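Cypemycin cysteine dehydrogenase (decarboxylating) (Streptomyces sp, PDB 6JDD) catalyses the flavin-dependent oxidative decarboxylation of the C-terminal cysteine of the cypemycin precursor peptide, a step in making this linaridin. Local coordinates at residues W26-L31 with R55-L60; L123-T128 with Q141-R146. One frame throughout, in Å; residues are numbered along the deposited sequence.

Contact 1. Residues W26-L31 with R55-L60; sequences WWIHWL and RALRHL. With FAD (flavin-adenine dinucleotide), chain B.
The imidazole of H29 meets L60 obliquely, its ND1 lying 4.1 Å from L60 CD2. A second imidazole, H59, turns outward from the same helix as L60 and receives flavin methyl C7M of the chain B FAD over one face, 3.4 Å above the ring plane and offset toward its rim. Three indoles continue along helix 24-34: the edge of W26 comes over the face of W27, with CZ3 of W26 above the ring centre, and W27 in turn brings its CZ3 over one face of W30, toward the rim. W26 also stacks on W26 of the second subunit, so this aromatic row reaches into the subunit interface.

Between the helices the contact is largely apolar, with no hydrogen bond between the two segments. I28 is wedged into the gap with CG1 beside its backbone N (chi1 -59°), where it meets L57 CD2 at 4.1 Å, the two side chains crossing at about a right angle. Its other branch, CG2, packs 4.3 Å from L60 CB. Beside this branch, the carbonyl L60 O accepts a hydrogen bond from R32 NE. L57 continues inward onto V42 and V44 of strand 39-44. The axes of segments 26-31 and 55-60 approach to 10.0 Å and run 7° from parallel, as neighbouring helices do in a Rossmann-like alpha/beta fold, packed along its parallel sheet.

Contact 2. Residues L123-T128 with Q141-R146; sequences LVIADT and QTLKLR. With FAD (flavin-adenine dinucleotide), chain C.
T128 O accepts a hydrogen bond from N3 of the chain C flavin, 2.6 Å long and with an N-H...O angle of 164°, at the end of a segment whose earlier side chains L123 and I125 reach residues 141-146. The T128 hydroxyl is held as well: OG1 sits between the backbone N and the carbonyl carbon (chi1 55°) and bonds to S18 OG and, weakly, to A95 O. The pyrimidine end of the isoalloxazine is thus read by a main-chain carbonyl whose own residue is fixed through its side chain.

Further back along the strand, I125 extends its CG1 branch until CD1 lies 4.1 Å from L143 CD1, the two side chains meeting at a slant. Both also pack on V100 and L103 of helix 97-104 and on F151, which makes the pair part of a continuous hydrophobic layer. The arrangement belongs to the beta-alpha-beta unit of strand 123-127, helix 134-142 and strand 149-151, with L143 in the 3-10 turn that follows the helix.

One turn on, R146 folds back toward the strand, and its guanidinium passes L123 obliquely, NH1 being 4.3 Å from L123 CD1. That nitrogen is hydrogen-bonded to the carbonyl oxygen of L116, with L123 as an apolar neighbour beside it.

In the fold
Contact 1 closes before contact 2 opens along the chain, and the two lie on opposite sides of its centre, their own centres 25 Å apart and their nearest atoms about 10 Å apart. They share one six-stranded parallel sheet: contact 1 pairs helices 24-34 and 54-60, which precede and follow strand 39-44 in the chain, whereas contact 2 joins strand 123-127 to the 3-10 turn and loop between helix 134-142 and strand 149-151, outermost within this chain. Assembly brings their roles together. The flavin met by residues 55-60 is hydrogen-bonded by T128 of the second subunit, so one copy's contact 1 region approaches the dimethylbenzene end of a cofactor whose pyrimidine end is held by another copy's 123-128 segment.

Contact 1. Residues W26-L31 with R55-L60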
loop_
_atom_site.group_PDB
_atom_site.type_symbol
_atom_site.label_atom_id
_atom_site.label_comp_id
_atom_site.label_asym_id
_atom_site.label_seq_id
_atom_site.Cartn_x
_atom_site.Cartn_y
_atom_site.Cartn_z
ATOM N N TRP A 26 -1.796 -3.798 -34.874
ATOM C CA TRP A 26 -1.427 -4.221 -36.254
ATOM C C TRP A 26 -2.212 -3.403 -37.303
ATOM O O TRP A 26 -1.579 -2.848 -38.230
ATOM C CB TRP A 26 -1.629 -5.731 -36.421
ATOM C CG TRP A 26 -1.080 -6.263 -37.699
ATOM C CD1 TRP A 26 0.131 -6.854 -37.878
ATOM C CD2 TRP A 26 -1.716 -6.238 -38.986
ATOM N NE1 TRP A 26 0.284 -7.214 -39.187
ATOM C CE2 TRP A 26 -0.826 -6.847 -39.891
ATOM C CE3 TRP A 26 -2.945 -5.775 -39.451
ATOM C CZ2 TRP A 26 -1.113 -7.002 -41.239
ATOM C CZ3 TRP A 26 -3.246 -5.939 -40.789
ATOM C CH2 TRP A 26 -2.342 -6.552 -41.662
ATOM N N TRP A 27 -3.533 -3.314 -37.164
ATOM C CA TRP A 27 -4.396 -2.519 -38.080
ATOM C C TRP A 27 -4.096 -1.018 -38.014
ATOM O O TRP A 27 -4.131 -0.370 -39.051
ATOM C CB TRP A 27 -5.857 -2.787 -37.767
ATOM C CG TRP A 27 -6.267 -4.104 -38.308
ATOM C CD1 TRP A 27 -6.456 -5.266 -37.624
ATOM C CD2 TRP A 27 -6.433 -4.402 -39.694
ATOM N NE1 TRP A 27 -6.779 -6.275 -38.490
ATOM C CE2 TRP A 27 -6.777 -5.768 -39.773
ATOM C CE3 TRP A 27 -6.339 -3.646 -40.857
ATOM C CZ2 TRP A 27 -7.051 -6.392 -40.992
ATOM C CZ3 TRP A 27 -6.588 -4.272 -42.064
ATOM C CH2 TRP A 27 -6.951 -5.625 -42.126
ATOM N N ILE A 28 -3.864 -0.452 -36.838
ATOM C CA ILE A 28 -3.431 0.975 -36.731
ATOM C C ILE A 28 -2.106 1.138 -37.496
ATOM O O ILE A 28 -1.996 2.090 -38.287
ATOM C CB ILE A 28 -3.295 1.445 -35.269
ATOM C CG1 ILE A 28 -4.609 1.322 -34.487
ATOM C CG2 ILE A 28 -2.734 2.872 -35.221
ATOM C CD1 ILE A 28 -5.700 2.215 -34.985
ATOM N N HIS A 29 -1.133 0.247 -37.293
ATOM C CA HIS A 29 0.158 0.287 -38.018
ATOM C C HIS A 29 -0.115 0.249 -39.526
ATOM O O HIS A 29 0.430 1.097 -40.228
ATOM C CB HIS A 29 1.053 -0.850 -37.549
ATOM C CG HIS A 29 2.344 -0.911 -38.293
ATOM N ND1 HIS A 29 3.298 0.095 -38.173
ATOM C CD2 HIS A 29 2.832 -1.826 -39.157
ATOM C CE1 HIS A 29 4.314 -0.209 -38.921
ATOM N NE2 HIS A 29 4.056 -1.380 -39.532
ATOM N N TRP A 30 -0.950 -0.684 -39.990
ATOM C CA TRP A 30 -1.391 -0.797 -41.416
ATOM C C TRP A 30 -1.952 0.543 -41.932
ATOM O O TRP A 30 -1.457 1.073 -42.961
ATOM C CB TRP A 30 -2.419 -1.925 -41.597
ATOM C CG TRP A 30 -3.037 -1.998 -42.962
ATOM C CD1 TRP A 30 -2.592 -2.740 -44.021
ATOM C CD2 TRP A 30 -4.223 -1.316 -43.425
ATOM N NE1 TRP A 30 -3.402 -2.548 -45.104
ATOM C CE2 TRP A 30 -4.402 -1.675 -44.776
ATOM C CE3 TRP A 30 -5.140 -0.438 -42.837
ATOM C CZ2 TRP A 30 -5.463 -1.192 -45.541
ATOM C CZ3 TRP A 30 -6.176 0.057 -43.596
ATOM C CH2 TRP A 30 -6.336 -0.319 -44.930
ATOM N N LEU A 31 -2.939 1.095 -41.240
ATOM C CA LEU A 31 -3.553 2.375 -41.658
ATOM C C LEU A 31 -2.492 3.490 -41.687
ATOM O O LEU A 31 -2.517 4.281 -42.616
ATOM C CB LEU A 31 -4.698 2.688 -40.697
ATOM C CG LEU A 31 -5.473 3.970 -40.981
ATOM C CD1 LEU A 31 -6.109 3.930 -42.360
ATOM C CD2 LEU A 31 -6.507 4.185 -39.900
ATOM N N ARG A 55 0.276 2.089 -24.347
ATOM C CA ARG A 55 1.632 2.629 -24.640
ATOM C C ARG A 55 1.992 2.371 -26.107
ATOM O O ARG A 55 2.498 3.304 -26.763
ATOM C CB ARG A 55 2.669 2.001 -23.704
ATOM C CG ARG A 55 3.329 2.990 -22.754
ATOM C CD ARG A 55 4.386 2.338 -21.884
ATOM N NE ARG A 55 3.900 2.056 -20.541
ATOM C CZ ARG A 55 3.257 0.949 -20.190
ATOM N NH1 ARG A 55 2.854 0.785 -18.941
ATOM N NH2 ARG A 55 3.016 0.011 -21.087
ATOM N N ALA A 56 1.741 1.153 -26.592
ATOM C CA ALA A 56 2.069 0.791 -27.982
ATOM C C ALA A 56 1.286 1.693 -28.965
ATOM O O ALA A 56 1.875 2.127 -29.983
ATOM C CB ALA A 56 1.810 -0.679 -28.192
ATOM N N LEU A 57 0.035 2.032 -28.661
ATOM C CA LEU A 57 -0.782 2.905 -29.531
ATOM C C LEU A 57 -0.212 4.328 -29.509
ATOM O O LEU A 57 -0.267 5.014 -30.541
ATOM C CB LEU A 57 -2.240 2.897 -29.056
ATOM C CG LEU A 57 -2.990 1.580 -29.189
ATOM C CD1 LEU A 57 -4.288 1.638 -28.402
ATOM C CD2 LEU A 57 -3.272 1.235 -30.628
ATOM N N ARG A 58 0.239 4.791 -28.350
ATOM C CA ARG A 58 0.873 6.127 -28.285
ATOM C C ARG A 58 2.014 6.179 -29.311
ATOM O O ARG A 58 2.235 7.256 -29.850
ATOM C CB ARG A 58 1.396 6.450 -26.888
ATOM C CG ARG A 58 0.317 6.821 -25.898
ATOM C CD ARG A 58 0.885 7.144 -24.534
ATOM N NE ARG A 58 -0.108 6.815 -23.525
ATOM C CZ ARG A 58 -1.286 7.445 -23.395
ATOM N NH1 ARG A 58 -2.129 7.067 -22.437
ATOM N NH2 ARG A 58 -1.608 8.460 -24.201
ATOM N N HIS A 59 2.720 5.075 -29.558
ATOM C CA HIS A 59 3.820 5.009 -30.562
ATOM C C HIS A 59 3.238 4.835 -31.968
ATOM O O HIS A 59 3.658 5.542 -32.868
ATOM C CB HIS A 59 4.866 3.935 -30.198
ATOM C CG HIS A 59 5.608 4.286 -28.948
ATOM N ND1 HIS A 59 6.573 5.282 -28.929
ATOM C CD2 HIS A 59 5.465 3.857 -27.661
ATOM C CE1 HIS A 59 6.997 5.442 -27.676
ATOM N NE2 HIS A 59 6.337 4.569 -26.872
ATOM N N LEU A 60 2.275 3.946 -32.169
ATOM C CA LEU A 60 1.841 3.626 -33.545
ATOM C C LEU A 60 0.909 4.711 -34.093
ATOM O O LEU A 60 0.883 4.875 -35.296
ATOM C CB LEU A 60 1.164 2.259 -33.523
ATOM C CG LEU A 60 2.077 1.119 -33.081
ATOM C CD1 LEU A 60 1.294 -0.134 -32.707
ATOM C CD2 LEU A 60 3.106 0.811 -34.160
HETATM P PA FAD B . 13.937 -7.776 -20.489
HETATM O O1A FAD B . 13.730 -9.077 -19.786
HETATM O O2A FAD B . 12.850 -6.756 -20.425
HETATM O O5B FAD B . 15.314 -7.117 -19.992
HETATM C C5B FAD B . 15.279 -6.203 -18.868
HETATM C C4B FAD B . 16.640 -6.162 -18.217
HETATM O O4B FAD B . 16.490 -6.355 -16.787
HETATM C C3B FAD B . 17.639 -7.233 -18.678
HETATM O O3B FAD B . 18.964 -6.719 -18.718
HETATM C C2B FAD B . 17.487 -8.313 -17.604
HETATM O O2B FAD B . 18.635 -9.124 -17.478
HETATM C C1B FAD B . 17.259 -7.458 -16.363
HETATM N N9A FAD B . 16.529 -8.143 -15.304
HETATM C C8A FAD B . 16.541 -9.484 -15.009
HETATM N N7A FAD B . 15.769 -9.782 -13.989
HETATM C C5A FAD B . 15.220 -8.567 -13.595
HETATM C C6A FAD B . 14.321 -8.214 -12.570
HETATM N N6A FAD B . 13.792 -9.087 -11.717
HETATM N N1A FAD B . 13.987 -6.907 -12.460
HETATM C C2A FAD B . 14.523 -6.033 -13.322
HETATM N N3A FAD B . 15.374 -6.248 -14.322
HETATM C C4A FAD B . 15.685 -7.553 -14.402
HETATM N N1 FAD B . 15.185 -2.162 -28.413
HETATM C C2 FAD B . 15.548 -2.839 -29.526
HETATM O O2 FAD B . 16.540 -3.572 -29.528
HETATM N N3 FAD B . 14.847 -2.746 -30.687
HETATM C C4 FAD B . 13.727 -1.959 -30.798
HETATM O O4 FAD B . 13.126 -1.905 -31.861
HETATM C C4X FAD B . 13.317 -1.238 -29.660
HETATM N N5 FAD B . 12.252 -0.483 -29.748
HETATM C C5X FAD B . 11.873 0.209 -28.628
HETATM C C6 FAD B . 10.731 1.025 -28.703
HETATM C C7 FAD B . 10.293 1.747 -27.619
HETATM C C7M FAD B . 9.065 2.612 -27.736
HETATM C C8 FAD B . 11.005 1.669 -26.397
HETATM C C8M FAD B . 10.544 2.450 -25.194
HETATM C C9 FAD B . 12.128 0.870 -26.310
HETATM C C9A FAD B . 12.582 0.129 -27.413
HETATM N N10 FAD B . 13.712 -0.687 -27.360
HETATM C C10 FAD B . 14.118 -1.395 -28.475
HETATM C "C1'" FAD B . 14.479 -0.794 -26.106
HETATM C "C2'" FAD B . 14.155 -2.066 -25.346
HETATM O "O2'" FAD B . 12.805 -2.025 -24.894
HETATM C "C3'" FAD B . 15.087 -2.240 -24.145
HETATM O "O3'" FAD B . 16.409 -2.498 -24.607
HETATM C "C4'" FAD B . 14.662 -3.361 -23.194
HETATM O "O4'" FAD B . 15.574 -3.432 -22.097
HETATM C "C5'" FAD B . 14.597 -4.707 -23.878
HETATM O "O5'" FAD B . 14.373 -5.745 -22.886
HETATM P P FAD B . 14.028 -7.234 -23.374
HETATM O O1P FAD B . 15.034 -7.641 -24.398
HETATM O O2P FAD B . 12.578 -7.291 -23.724
HETATM O O3P FAD B . 14.277 -8.071 -22.028
#

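Contact 2. Residues L123-T128 with Q141-R146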
loop_
_atom_site.group_PDB
_atom_site.type_symbol
_atom_site.label_atom_id
_atom_site.label_comp_id
_atom_site.label_asym_id
_atom_site.label_seq_id
_atom_site.Cartn_x
_atom_site.Cartn_y
_atom_site.Cartn_z
ATOM N N LEU A 123 -20.407 7.572 -37.839
ATOM C CA LEU A 123 -20.052 6.663 -36.730
ATOM C C LEU A 123 -20.226 5.254 -37.241
ATOM O O LEU A 123 -21.344 4.878 -37.473
ATOM C CB LEU A 123 -21.017 6.907 -35.569
ATOM C CG LEU A 123 -20.536 6.455 -34.194
ATOM C CD1 LEU A 123 -21.341 7.110 -33.116
ATOM C CD2 LEU A 123 -20.610 4.952 -34.043
ATOM N N VAL A 124 -19.147 4.516 -37.401
ATOM C CA VAL A 124 -19.190 3.130 -37.937
ATOM C C VAL A 124 -18.828 2.154 -36.833
ATOM O O VAL A 124 -17.874 2.366 -36.129
ATOM C CB VAL A 124 -18.265 2.954 -39.137
ATOM C CG1 VAL A 124 -18.483 1.604 -39.785
ATOM C CG2 VAL A 124 -18.460 4.077 -40.138
ATOM N N ILE A 125 -19.584 1.079 -36.767
ATOM C CA ILE A 125 -19.507 0.097 -35.662
ATOM C C ILE A 125 -19.042 -1.227 -36.248
ATOM O O ILE A 125 -19.812 -1.877 -37.005
ATOM C CB ILE A 125 -20.846 -0.037 -34.928
ATOM C CG1 ILE A 125 -21.310 1.323 -34.425
ATOM C CG2 ILE A 125 -20.718 -1.055 -33.802
ATOM C CD1 ILE A 125 -22.626 1.303 -33.709
ATOM N N ALA A 126 -17.830 -1.594 -35.871
ATOM C CA ALA A 126 -17.215 -2.859 -36.266
ATOM C C ALA A 126 -17.475 -3.842 -35.132
ATOM O O ALA A 126 -16.565 -4.163 -34.376
ATOM C CB ALA A 126 -15.772 -2.635 -36.561
ATOM N N ASP A 127 -18.721 -4.309 -35.072
ATOM C CA ASP A 127 -19.228 -5.187 -33.998
ATOM C C ASP A 127 -18.466 -6.523 -34.025
ATOM O O ASP A 127 -18.256 -7.098 -35.096
ATOM C CB ASP A 127 -20.728 -5.422 -34.152
ATOM C CG ASP A 127 -21.055 -5.903 -35.550
ATOM O OD1 ASP A 127 -20.851 -5.100 -36.503
ATOM O OD2 ASP A 127 -21.450 -7.102 -35.682
ATOM N N THR A 128 -18.162 -7.003 -32.824
ATOM C CA THR A 128 -17.674 -8.369 -32.510
ATOM C C THR A 128 -18.561 -8.907 -31.388
ATOM O O THR A 128 -18.112 -8.856 -30.263
ATOM C CB THR A 128 -16.175 -8.352 -32.140
ATOM O OG1 THR A 128 -15.917 -7.447 -31.063
ATOM C CG2 THR A 128 -15.294 -7.929 -33.290
ATOM N N GLN A 141 -31.648 -2.097 -33.455
ATOM C CA GLN A 141 -32.637 -1.385 -34.314
ATOM C C GLN A 141 -32.705 0.069 -33.820
ATOM O O GLN A 141 -32.869 0.987 -34.668
ATOM C CB GLN A 141 -34.058 -1.990 -34.302
ATOM C CG GLN A 141 -34.378 -3.053 -35.345
ATOM C CD GLN A 141 -35.881 -3.308 -35.384
ATOM O OE1 GLN A 141 -36.643 -3.027 -34.432
ATOM N NE2 GLN A 141 -36.348 -3.841 -36.518
ATOM N N THR A 142 -32.686 0.290 -32.518
ATOM C CA THR A 142 -32.854 1.660 -31.963
ATOM C C THR A 142 -31.813 2.615 -32.543
ATOM O O THR A 142 -32.088 3.841 -32.664
ATOM C CB THR A 142 -32.826 1.685 -30.441
ATOM O OG1 THR A 142 -33.934 0.937 -29.973
ATOM C CG2 THR A 142 -33.012 3.068 -29.888
ATOM N N LEU A 143 -30.662 2.085 -32.926
ATOM C CA LEU A 143 -29.607 2.958 -33.478
ATOM C C LEU A 143 -29.998 3.544 -34.854
ATOM O O LEU A 143 -29.409 4.568 -35.228
ATOM C CB LEU A 143 -28.310 2.156 -33.540
ATOM C CG LEU A 143 -27.624 1.914 -32.189
ATOM C CD1 LEU A 143 -26.515 0.889 -32.328
ATOM C CD2 LEU A 143 -27.065 3.184 -31.593
ATOM N N LYS A 144 -31.006 3.014 -35.565
ATOM C CA LYS A 144 -31.471 3.657 -36.818
ATOM C C LYS A 144 -32.115 5.016 -36.538
ATOM O O LYS A 144 -32.249 5.780 -37.502
ATOM C CB LYS A 144 -32.395 2.726 -37.600
ATOM C CG LYS A 144 -31.636 1.701 -38.432
ATOM C CD LYS A 144 -32.339 0.386 -38.452
ATOM C CE LYS A 144 -31.913 -0.523 -39.577
ATOM N NZ LYS A 144 -33.100 -1.294 -40.056
ATOM N N LEU A 145 -32.469 5.355 -35.291
ATOM C CA LEU A 145 -32.985 6.722 -34.981
ATOM C C LEU A 145 -31.898 7.790 -35.195
ATOM O O LEU A 145 -32.232 9.020 -35.233
ATOM C CB LEU A 145 -33.493 6.732 -33.542
ATOM C CG LEU A 145 -34.635 5.750 -33.249
ATOM C CD1 LEU A 145 -35.257 6.062 -31.904
ATOM C CD2 LEU A 145 -35.705 5.754 -34.345
ATOM N N ARG A 146 -30.645 7.351 -35.304
ATOM C CA ARG A 146 -29.504 8.266 -35.508
ATOM C C ARG A 146 -29.023 8.113 -36.939
ATOM O O ARG A 146 -28.589 7.045 -37.357
ATOM C CB ARG A 146 -28.387 7.979 -34.503
ATOM C CG ARG A 146 -28.791 8.243 -33.054
ATOM C CD ARG A 146 -27.628 8.304 -32.089
ATOM N NE ARG A 146 -26.673 9.345 -32.444
ATOM C CZ ARG A 146 -25.411 9.361 -32.043
ATOM N NH1 ARG A 146 -24.964 8.390 -31.268
ATOM N NH2 ARG A 146 -24.596 10.329 -32.422
HETATM P PA FAD C . -15.829 -0.729 -20.577
HETATM O O1A FAD C . -15.584 0.740 -20.468
HETATM O O2A FAD C . -14.722 -1.660 -20.210
HETATM O O5B FAD C . -17.144 -1.111 -19.741
HETATM C C5B FAD C . -16.994 -1.505 -18.354
HETATM C C4B FAD C . -18.291 -1.261 -17.623
HETATM O O4B FAD C . -18.019 -0.519 -16.406
HETATM C C3B FAD C . -19.346 -0.442 -18.381
HETATM O O3B FAD C . -20.660 -0.905 -18.097
HETATM C C2B FAD C . -19.119 0.973 -17.841
HETATM O O2B FAD C . -20.267 1.788 -17.946
HETATM C C1B FAD C . -18.768 0.675 -16.388
HETATM N N9A FAD C . -17.959 1.710 -15.756
HETATM C C8A FAD C . -17.970 3.058 -16.017
HETATM N N7A FAD C . -17.117 3.722 -15.271
HETATM C C5A FAD C . -16.513 2.754 -14.478
HETATM C C6A FAD C . -15.521 2.819 -13.480
HETATM N N6A FAD C . -14.935 3.949 -13.093
HETATM N N1A FAD C . -15.154 1.657 -12.891
HETATM C C2A FAD C . -15.748 0.522 -13.285
HETATM N N3A FAD C . -16.688 0.340 -14.209
HETATM C C4A FAD C . -17.029 1.511 -14.772
HETATM N N1 FAD C . -17.668 -9.000 -25.483
HETATM C C2 FAD C . -18.140 -8.813 -26.737
HETATM O O2 FAD C . -19.141 -8.123 -26.941
HETATM N N3 FAD C . -17.542 -9.371 -27.823
HETATM C C4 FAD C . -16.422 -10.159 -27.711
HETATM O O4 FAD C . -15.916 -10.641 -28.714
HETATM C C4X FAD C . -15.900 -10.376 -26.422
HETATM N N5 FAD C . -14.834 -11.124 -26.296
HETATM C C5X FAD C . -14.345 -11.321 -25.032
HETATM C C6 FAD C . -13.199 -12.121 -24.878
HETATM C C7 FAD C . -12.654 -12.363 -23.640
HETATM C C7M FAD C . -11.425 -13.225 -23.512
HETATM C C8 FAD C . -13.257 -11.793 -22.491
HETATM C C8M FAD C . -12.678 -12.042 -21.123
HETATM C C9 FAD C . -14.382 -11.006 -22.629
HETATM C C9A FAD C . -14.946 -10.754 -23.891
HETATM N N10 FAD C . -16.081 -9.964 -24.066
HETATM C C10 FAD C . -16.597 -9.748 -25.330
HETATM C "C1'" FAD C . -16.736 -9.354 -22.895
HETATM C "C2'" FAD C . -16.370 -7.891 -22.734
HETATM O "O2'" FAD C . -14.985 -7.774 -22.423
HETATM C "C3'" FAD C . -17.196 -7.238 -21.623
HETATM O "O3'" FAD C . -18.558 -7.161 -22.031
HETATM C "C4'" FAD C . -16.708 -5.840 -21.235
HETATM O "O4'" FAD C . -17.522 -5.324 -20.180
HETATM C "C5'" FAD C . -16.729 -4.877 -22.400
HETATM O "O5'" FAD C . -16.438 -3.535 -21.925
HETATM P P FAD C . -16.164 -2.368 -22.990
HETATM O O1P FAD C . -17.264 -2.382 -23.999
HETATM O O2P FAD C . -14.751 -2.482 -23.461
HETATM O O3P FAD C . -16.309 -1.062 -22.071
#